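Local atomic coordinates of chloramphenicol acetyltransferase (Bacteroides thetaiotaomicron, PDB entry 2I9D), a protein that probably acetylates chloramphenicol, as a trimeric member of the chloramphenicol acetyltransferase family. Residues 28-33 and 203-208; 68-73 and 193-198. All blocks are in the same frame, centred on the assembly; numbering follows the deposited sequence.

How the interactions relate
Both contacts belong to the buried core, and neither has a hydrogen bond across its two segments. They meet on one sheet, where strands 29-37 and 186-196 are antiparallel neighbours: S31 OG lies 2.8 Å from T194 OG1, a probable hydrogen bond. Interaction 1 sets helix 202-216 against the first of these strands with aliphatic branches alone, beside a subunit interface. Interaction 2 sets the turn at 68-70 against the second, using an aromatic edge and a selenomethionine methyl, and adds polar bonds within each segment. The two also touch through H204 O and F70 CE2, and their centres are about 8 Å apart.

Interaction 1 (28-33 and 203-208); sequences PQLSIT and HHLSLF
L205 meets L30 and I32 through methyl groups alone, and no hydrogen bond joins the two segments. Its CD1 touches both partners, at 4.1 Å from L30 CD1 and 4.0 Å from I32 CG2, while its CD2 also lies 4.0 Å from I32 CG2. One isoleucine methyl thus faces both branches of the leucine. I32 and L205 approach tip to tip, whereas L30 runs slantwise past the leucine. The L205 torsion explains the reach: CG stands opposite the carbonyl carbon (chi1 -70°), and the two methyls point at the strand. The backbones stay well apart, 8.6 Å from I32 CA to L205 CA, as fits a helix laid over the face of a β-sheet. Here helix 202-216 covers strand 29-37, which pairs with strand 186-196 in the same chain. Packing continues beyond these three residues: I200 touches L205, and the side chain of L30 comes within about 4 Å of that of H197, the predicted proton acceptor. Backbone pairing carries the sheet into a second subunit, where S31, I32 and T33 form an antiparallel ladder with a strand of that chain, and L155 of that subunit packs on I32.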
ATOM      1  N   PRO A  28       6.974  -8.301  -9.659  1.00 24.23           N
ATOM      2  CA  PRO A  28       5.831  -8.431 -10.597  1.00 23.75           C
ATOM      3  C   PRO A  28       4.457  -8.297  -9.938  1.00 23.64           C
ATOM      4  O   PRO A  28       3.445  -8.541 -10.587  1.00 23.06           O
ATOM      5  CB  PRO A  28       5.974  -9.869 -11.100  1.00 23.77           C
ATOM      6  CG  PRO A  28       6.486 -10.607  -9.898  1.00 23.24           C
ATOM      7  CD  PRO A  28       7.451  -9.631  -9.211  1.00 23.76           C
ATOM      8  N   GLN A  29       4.430  -7.898  -8.669  1.00 23.78           N
ATOM      9  CA  GLN A  29       3.203  -7.949  -7.880  1.00 23.92           C
ATOM     10  C   GLN A  29       2.580  -6.593  -7.825  1.00 23.76           C
ATOM     11  O   GLN A  29       3.258  -5.566  -7.853  1.00 21.92           O
ATOM     12  CB  GLN A  29       3.495  -8.375  -6.441  1.00 23.48           C
ATOM     13  CG  GLN A  29       4.223  -9.714  -6.335  1.00 25.69           C
ATOM     14  CD  GLN A  29       4.316 -10.229  -4.928  1.00 26.81           C
ATOM     15  OE1 GLN A  29       4.144 -11.418  -4.695  1.00 29.13           O
ATOM     16  NE2 GLN A  29       4.590  -9.337  -3.973  1.00 27.05           N
ATOM     17  N   LEU A  30       1.270  -6.578  -7.691  1.00 24.14           N
ATOM     18  CA  LEU A  30       0.701  -5.338  -7.213  1.00 25.58           C
ATOM     19  C   LEU A  30      -0.162  -5.509  -5.986  1.00 24.30           C
ATOM     20  O   LEU A  30      -0.789  -6.562  -5.818  1.00 23.90           O
ATOM     21  CB  LEU A  30       0.095  -4.494  -8.363  1.00 27.48           C
ATOM     22  CG  LEU A  30      -1.300  -4.195  -8.893  1.00 29.82           C
ATOM     23  CD1 LEU A  30      -2.315  -3.833  -7.809  1.00 30.04           C
ATOM     24  CD2 LEU A  30      -1.013  -2.984  -9.751  1.00 30.37           C
ATOM     25  N   SER A  31      -0.175  -4.489  -5.127  1.00 22.95           N
ATOM     26  CA  SER A  31      -1.124  -4.464  -3.998  1.00 22.41           C
ATOM     27  C   SER A  31      -2.212  -3.438  -4.229  1.00 22.34           C
ATOM     28  O   SER A  31      -1.979  -2.370  -4.782  1.00 22.63           O
ATOM     29  CB  SER A  31      -0.432  -4.157  -2.658  1.00 21.07           C
ATOM     30  OG  SER A  31       0.664  -5.002  -2.449  1.00 20.32           O
ATOM     31  N   ILE A  32      -3.402  -3.739  -3.745  1.00 22.36           N
ATOM     32  CA  ILE A  32      -4.494  -2.797  -3.875  1.00 21.96           C
ATOM     33  C   ILE A  32      -5.318  -2.918  -2.617  1.00 22.18           C
ATOM     34  O   ILE A  32      -5.423  -4.013  -2.064  1.00 22.65           O
ATOM     35  CB  ILE A  32      -5.367  -3.100  -5.147  1.00 22.44           C
ATOM     36  CG1 ILE A  32      -6.575  -2.145  -5.251  1.00 21.07           C
ATOM     37  CG2 ILE A  32      -5.795  -4.604  -5.192  1.00 20.04           C
ATOM     38  CD1 ILE A  32      -7.282  -2.190  -6.608  1.00 21.35           C
ATOM     39  N   THR A  33      -5.862  -1.795  -2.153  1.00 22.09           N
ATOM     40  CA  THR A  33      -6.893  -1.783  -1.113  1.00 22.73           C
ATOM     41  C   THR A  33      -8.158  -1.085  -1.627  1.00 23.74           C
ATOM     42  O   THR A  33      -8.077  -0.025  -2.267  1.00 24.16           O
ATOM     43  CB  THR A  33      -6.400  -1.080   0.159  1.00 22.15           C
ATOM     44  OG1 THR A  33      -5.136  -1.633   0.518  1.00 22.26           O
ATOM     45  CG2 THR A  33      -7.398  -1.255   1.308  1.00 20.99           C
ATOM     46  N   HIS A 203      -8.798  -4.762 -14.380  1.00 33.54           N
ATOM     47  CA  HIS A 203     -10.106  -5.248 -14.810  1.00 34.34           C
ATOM     48  C   HIS A 203     -10.592  -6.446 -13.985  1.00 33.51           C
ATOM     49  O   HIS A 203     -11.776  -6.537 -13.630  1.00 33.86           O
ATOM     50  CB  HIS A 203     -10.069  -5.570 -16.322  1.00 35.20           C
ATOM     51  CG  HIS A 203     -11.210  -6.419 -16.797  1.00 37.10           C
ATOM     52  ND1 HIS A 203     -12.447  -5.896 -17.109  1.00 39.59           N
ATOM     53  CD2 HIS A 203     -11.294  -7.753 -17.032  1.00 39.91           C
ATOM     54  CE1 HIS A 203     -13.250  -6.873 -17.507  1.00 41.50           C
ATOM     55  NE2 HIS A 203     -12.578  -8.013 -17.456  1.00 41.57           N
ATOM     56  N   HIS A 204      -9.679  -7.351 -13.654  1.00 32.78           N
ATOM     57  CA  HIS A 204     -10.047  -8.530 -12.850  1.00 31.70           C
ATOM     58  C   HIS A 204     -10.204  -8.171 -11.378  1.00 30.74           C
ATOM     59  O   HIS A 204     -11.034  -8.743 -10.674  1.00 30.79           O
ATOM     60  CB  HIS A 204      -9.039  -9.651 -13.074  1.00 31.42           C
ATOM     61  CG  HIS A 204      -8.750  -9.883 -14.514  1.00 32.11           C
ATOM     62  ND1 HIS A 204      -7.587  -9.455 -15.116  1.00 33.52           N
ATOM     63  CD2 HIS A 204      -9.500 -10.451 -15.493  1.00 31.27           C
ATOM     64  CE1 HIS A 204      -7.622  -9.773 -16.399  1.00 32.04           C
ATOM     65  NE2 HIS A 204      -8.771 -10.377 -16.649  1.00 30.20           N
ATOM     66  N   LEU A 205      -9.431  -7.188 -10.934  1.00 29.86           N
ATOM     67  CA  LEU A 205      -9.563  -6.662  -9.584  1.00 29.24           C
ATOM     68  C   LEU A 205     -10.918  -5.983  -9.389  1.00 30.04           C
ATOM     69  O   LEU A 205     -11.563  -6.145  -8.340  1.00 29.61           O
ATOM     70  CB  LEU A 205      -8.421  -5.691  -9.288  1.00 28.36           C
ATOM     71  CG  LEU A 205      -7.053  -6.375  -9.140  1.00 27.55           C
ATOM     72  CD1 LEU A 205      -5.890  -5.385  -9.111  1.00 25.40           C
ATOM     73  CD2 LEU A 205      -7.022  -7.296  -7.910  1.00 26.19           C
ATOM     74  N   SER A 206     -11.340  -5.218 -10.405  1.00 30.64           N
ATOM     75  CA  SER A 206     -12.671  -4.597 -10.440  1.00 31.22           C
ATOM     76  C   SER A 206     -13.784  -5.637 -10.240  1.00 31.40           C
ATOM     77  O   SER A 206     -14.638  -5.482  -9.366  1.00 31.51           O
ATOM     78  CB  SER A 206     -12.851  -3.886 -11.778  1.00 31.46           C
ATOM     79  OG  SER A 206     -13.638  -2.744 -11.647  1.00 33.43           O
ATOM     80  N   LEU A 207     -13.743  -6.716 -11.031  1.00 31.75           N
ATOM     81  CA  LEU A 207     -14.712  -7.822 -10.913  1.00 31.54           C
ATOM     82  C   LEU A 207     -14.629  -8.557  -9.603  1.00 30.91           C
ATOM     83  O   LEU A 207     -15.664  -8.978  -9.068  1.00 31.05           O
ATOM     84  CB  LEU A 207     -14.503  -8.881 -12.009  1.00 32.32           C
ATOM     85  CG  LEU A 207     -14.393  -8.573 -13.490  1.00 34.71           C
ATOM     86  CD1 LEU A 207     -14.345  -9.904 -14.252  1.00 36.15           C
ATOM     87  CD2 LEU A 207     -15.558  -7.675 -13.983  1.00 36.38           C
ATOM     88  N   PHE A 208     -13.406  -8.774  -9.100  1.00 30.04           N
ATOM     89  CA  PHE A 208     -13.241  -9.370  -7.754  1.00 29.14           C
ATOM     90  C   PHE A 208     -13.986  -8.593  -6.669  1.00 28.85           C
ATOM     91  O   PHE A 208     -14.823  -9.149  -5.962  1.00 29.37           O
ATOM     92  CB  PHE A 208     -11.763  -9.513  -7.386  1.00 29.40           C
ATOM     93  CG  PHE A 208     -11.534 -10.171  -6.060  1.00 28.59           C
ATOM     94  CD1 PHE A 208     -11.444 -11.559  -5.969  1.00 29.14           C
ATOM     95  CD2 PHE A 208     -11.378  -9.404  -4.914  1.00 27.39           C
ATOM     96  CE1 PHE A 208     -11.214 -12.180  -4.749  1.00 29.76           C
ATOM     97  CE2 PHE A 208     -11.152 -10.001  -3.677  1.00 29.33           C
ATOM     98  CZ  PHE A 208     -11.081 -11.403  -3.595  1.00 30.71           C
TER

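Interaction 2 (68-73 and 193-198); sequences PEFRYR and MTIHHG
F70 and I195 mark the nearest backbone approach, 8.4 Å between F70 CA and I195 CA, so side chains must bridge a 3-10 turn (68-70) and the end of strand 186-196. The turn is closed by R71 N bonding to P68 O, and R73 braces it: NH1 and NH2 both reach F70 O, at 2.9 and 3.1 Å, in a two-nitrogen, end-on grip. F70 O lies within 14° of the R73 guanidinium plane, whereas NH1 sits above the F70 carbonyl plane and also bonds Y72 O. Across the contact, selenomethionine M193 brings CE to the ring edge of F70, 3.6 Å from F70 CE1 and near the ring plane; the two side chains cross at about a right angle. A bend at chi3 (-40°) turns that methyl toward the ring. I195 CG2 adds an oblique contact with F70 CE1 at 4.3 Å, and F208 stacks on the F70 ring. Past the strand, G198 N donates to H196 ND1 at 2.9 Å, nearly in the imidazole plane. These residues begin the His-His-x-x-x-Asp-Gly motif of CoA-dependent acyltransferases; H197 is its predicted proton acceptor, packed on T163 of a second subunit, consistent with the family's interfacial active site.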
ATOM      1  N   PRO A  68     -11.553 -16.843 -12.950  1.00 35.78           N
ATOM      2  CA  PRO A  68     -10.488 -17.831 -13.155  1.00 35.47           C
ATOM      3  C   PRO A  68      -9.074 -17.263 -13.138  1.00 34.87           C
ATOM      4  O   PRO A  68      -8.124 -18.009 -12.934  1.00 35.65           O
ATOM      5  CB  PRO A  68     -10.820 -18.448 -14.537  1.00 34.96           C
ATOM      6  CG  PRO A  68     -11.637 -17.451 -15.227  1.00 36.05           C
ATOM      7  CD  PRO A  68     -12.393 -16.680 -14.159  1.00 36.31           C
ATOM      8  N   GLU A  69      -8.923 -15.964 -13.363  1.00 34.26           N
ATOM      9  CA  GLU A  69      -7.607 -15.330 -13.324  1.00 33.07           C
ATOM     10  C   GLU A  69      -6.967 -15.431 -11.933  1.00 31.87           C
ATOM     11  O   GLU A  69      -5.751 -15.367 -11.809  1.00 31.36           O
ATOM     12  CB  GLU A  69      -7.709 -13.863 -13.769  1.00 33.27           C
ATOM     13  CG  GLU A  69      -7.819 -13.670 -15.297  1.00 35.24           C
ATOM     14  CD  GLU A  69      -9.217 -13.979 -15.835  1.00 34.35           C
ATOM     15  OE1 GLU A  69     -10.158 -14.156 -15.051  1.00 34.71           O
ATOM     16  OE2 GLU A  69      -9.377 -14.042 -17.056  1.00 37.72           O
ATOM     17  N   PHE A  70      -7.804 -15.598 -10.909  1.00 30.63           N
ATOM     18  CA  PHE A  70      -7.371 -15.693  -9.514  1.00 30.50           C
ATOM     19  C   PHE A  70      -6.981 -17.117  -9.105  1.00 30.05           C
ATOM     20  O   PHE A  70      -6.642 -17.363  -7.955  1.00 30.94           O
ATOM     21  CB  PHE A  70      -8.455 -15.100  -8.578  1.00 30.25           C
ATOM     22  CG  PHE A  70      -8.575 -13.585  -8.681  1.00 30.56           C
ATOM     23  CD1 PHE A  70      -7.938 -12.756  -7.751  1.00 30.91           C
ATOM     24  CD2 PHE A  70      -9.299 -12.997  -9.730  1.00 30.32           C
ATOM     25  CE1 PHE A  70      -8.019 -11.363  -7.851  1.00 30.75           C
ATOM     26  CE2 PHE A  70      -9.392 -11.608  -9.852  1.00 32.20           C
ATOM     27  CZ  PHE A  70      -8.748 -10.781  -8.910  1.00 32.34           C
ATOM     28  N   ARG A  71      -7.024 -18.046 -10.061  1.00 29.79           N
ATOM     29  CA  ARG A  71      -6.698 -19.451  -9.836  1.00 29.41           C
ATOM     30  C   ARG A  71      -5.359 -19.825 -10.460  1.00 29.12           C
ATOM     31  O   ARG A  71      -4.912 -20.970 -10.325  1.00 28.78           O
ATOM     32  CB  ARG A  71      -7.818 -20.341 -10.395  1.00 29.59           C
ATOM     33  CG  ARG A  71      -9.099 -20.323  -9.514  1.00 32.64           C
ATOM     34  CD  ARG A  71      -9.978 -21.552  -9.725  1.00 36.94           C
ATOM     35  NE  ARG A  71     -11.118 -21.221 -10.560  1.00 43.14           N
ATOM     36  CZ  ARG A  71     -11.215 -21.484 -11.856  1.00 45.02           C
ATOM     37  NH1 ARG A  71     -10.255 -22.133 -12.485  1.00 46.00           N
ATOM     38  NH2 ARG A  71     -12.290 -21.095 -12.515  1.00 46.24           N
ATOM     39  N   TYR A  72      -4.751 -18.867 -11.170  1.00 28.05           N
ATOM     40  CA  TYR A  72      -3.477 -19.069 -11.838  1.00 28.35           C
ATOM     41  C   TYR A  72      -2.346 -18.920 -10.836  1.00 28.37           C
ATOM     42  O   TYR A  72      -2.359 -17.974 -10.019  1.00 28.16           O
ATOM     43  CB  TYR A  72      -3.285 -18.050 -12.964  1.00 29.00           C
ATOM     44  CG  TYR A  72      -4.053 -18.384 -14.231  1.00 32.34           C
ATOM     45  CD1 TYR A  72      -3.394 -18.828 -15.375  1.00 31.57           C
ATOM     46  CD2 TYR A  72      -5.464 -18.271 -14.268  1.00 33.53           C
ATOM     47  CE1 TYR A  72      -4.114 -19.139 -16.524  1.00 33.72           C
ATOM     48  CE2 TYR A  72      -6.184 -18.586 -15.399  1.00 34.34           C
ATOM     49  CZ  TYR A  72      -5.510 -19.020 -16.528  1.00 33.59           C
ATOM     50  OH  TYR A  72      -6.247 -19.315 -17.661  1.00 33.90           O
ATOM     51  N   ARG A  73      -1.383 -19.848 -10.907  1.00 27.76           N
ATOM     52  CA  ARG A  73      -0.218 -19.884 -10.035  1.00 26.91           C
ATOM     53  C   ARG A  73       1.053 -20.222 -10.813  1.00 27.38           C
ATOM     54  O   ARG A  73       0.997 -20.807 -11.906  1.00 27.82           O
ATOM     55  CB  ARG A  73      -0.407 -20.911  -8.908  1.00 26.70           C
ATOM     56  CG  ARG A  73      -1.634 -20.710  -8.051  1.00 24.84           C
ATOM     57  CD  ARG A  73      -1.507 -19.520  -7.056  1.00 22.81           C
ATOM     58  NE  ARG A  73      -2.735 -19.372  -6.260  1.00 22.74           N
ATOM     59  CZ  ARG A  73      -3.815 -18.663  -6.614  1.00 22.61           C
ATOM     60  NH1 ARG A  73      -3.857 -17.996  -7.755  1.00 22.77           N
ATOM     61  NH2 ARG A  73      -4.854 -18.585  -5.804  1.00 20.75           N
HETATM   62  N   MSE A 193      -5.153  -6.599  -1.047  1.00 30.31           N
HETATM   63  CA  MSE A 193      -4.632  -7.810  -1.636  1.00 33.77           C
HETATM   64  C   MSE A 193      -3.381  -7.580  -2.475  1.00 29.91           C
HETATM   65  O   MSE A 193      -3.169  -6.506  -3.014  1.00 29.18           O
HETATM   66  CB  MSE A 193      -5.717  -8.548  -2.436  1.00 32.32           C
HETATM   67  CG  MSE A 193      -6.212  -7.816  -3.667  1.00 36.07           C
HETATM   68 SE   MSE A 193      -7.765  -8.700  -4.563  1.00 50.33          SE
HETATM   69  CE  MSE A 193      -7.205 -10.610  -4.408  1.00 22.44           C
ATOM     70  N   THR A 194      -2.562  -8.626  -2.559  1.00 28.33           N
ATOM     71  CA  THR A 194      -1.340  -8.635  -3.337  1.00 26.10           C
ATOM     72  C   THR A 194      -1.391  -9.781  -4.352  1.00 25.90           C
ATOM     73  O   THR A 194      -1.549 -10.939  -3.994  1.00 26.11           O
ATOM     74  CB  THR A 194      -0.122  -8.713  -2.409  1.00 25.79           C
ATOM     75  OG1 THR A 194      -0.105  -7.527  -1.636  1.00 23.39           O
ATOM     76  CG2 THR A 194       1.216  -8.816  -3.175  1.00 24.43           C
ATOM     77  N   ILE A 195      -1.318  -9.434  -5.628  1.00 25.06           N
ATOM     78  CA  ILE A 195      -1.463 -10.426  -6.680  1.00 24.41           C
ATOM     79  C   ILE A 195      -0.272 -10.331  -7.636  1.00 24.18           C
ATOM     80  O   ILE A 195       0.520  -9.401  -7.530  1.00 24.13           O
ATOM     81  CB  ILE A 195      -2.894 -10.362  -7.410  1.00 24.60           C
ATOM     82  CG1 ILE A 195      -3.280  -8.934  -7.868  1.00 23.50           C
ATOM     83  CG2 ILE A 195      -4.001 -10.938  -6.476  1.00 23.42           C
ATOM     84  CD1 ILE A 195      -2.357  -8.292  -8.910  1.00 19.37           C
ATOM     85  N   HIS A 196      -0.122 -11.314  -8.524  1.00 23.91           N
ATOM     86  CA  HIS A 196       0.928 -11.261  -9.542  1.00 24.57           C
ATOM     87  C   HIS A 196       0.322 -10.573 -10.765  1.00 25.17           C
ATOM     88  O   HIS A 196      -0.683 -11.032 -11.276  1.00 24.76           O
ATOM     89  CB  HIS A 196       1.370 -12.686  -9.903  1.00 24.19           C
ATOM     90  CG  HIS A 196       2.630 -12.747 -10.696  1.00 23.96           C
ATOM     91  ND1 HIS A 196       2.718 -12.283 -11.989  1.00 22.76           N
ATOM     92  CD2 HIS A 196       3.848 -13.258 -10.393  1.00 23.63           C
ATOM     93  CE1 HIS A 196       3.945 -12.463 -12.438  1.00 21.51           C
ATOM     94  NE2 HIS A 196       4.643 -13.078 -11.498  1.00 24.93           N
ATOM     95  N   HIS A 197       0.919  -9.480 -11.224  1.00 25.99           N
ATOM     96  CA  HIS A 197       0.360  -8.725 -12.348  1.00 28.03           C
ATOM     97  C   HIS A 197       0.348  -9.527 -13.680  1.00 29.38           C
ATOM     98  O   HIS A 197      -0.401  -9.179 -14.617  1.00 29.96           O
ATOM     99  CB  HIS A 197       1.129  -7.407 -12.537  1.00 27.70           C
ATOM    100  CG  HIS A 197       0.334  -6.317 -13.195  1.00 29.58           C
ATOM    101  ND1 HIS A 197      -0.694  -6.567 -14.084  1.00 29.56           N
ATOM    102  CD2 HIS A 197       0.442  -4.967 -13.116  1.00 27.62           C
ATOM    103  CE1 HIS A 197      -1.195  -5.418 -14.501  1.00 30.49           C
ATOM    104  NE2 HIS A 197      -0.530  -4.434 -13.924  1.00 29.44           N
ATOM    105  N   GLY A 198       1.192 -10.562 -13.777  1.00 29.53           N
ATOM    106  CA  GLY A 198       1.190 -11.470 -14.929  1.00 29.76           C
ATOM    107  C   GLY A 198      -0.145 -12.167 -15.136  1.00 29.79           C
ATOM    108  O   GLY A 198      -0.506 -12.499 -16.265  1.00 29.84           O
TER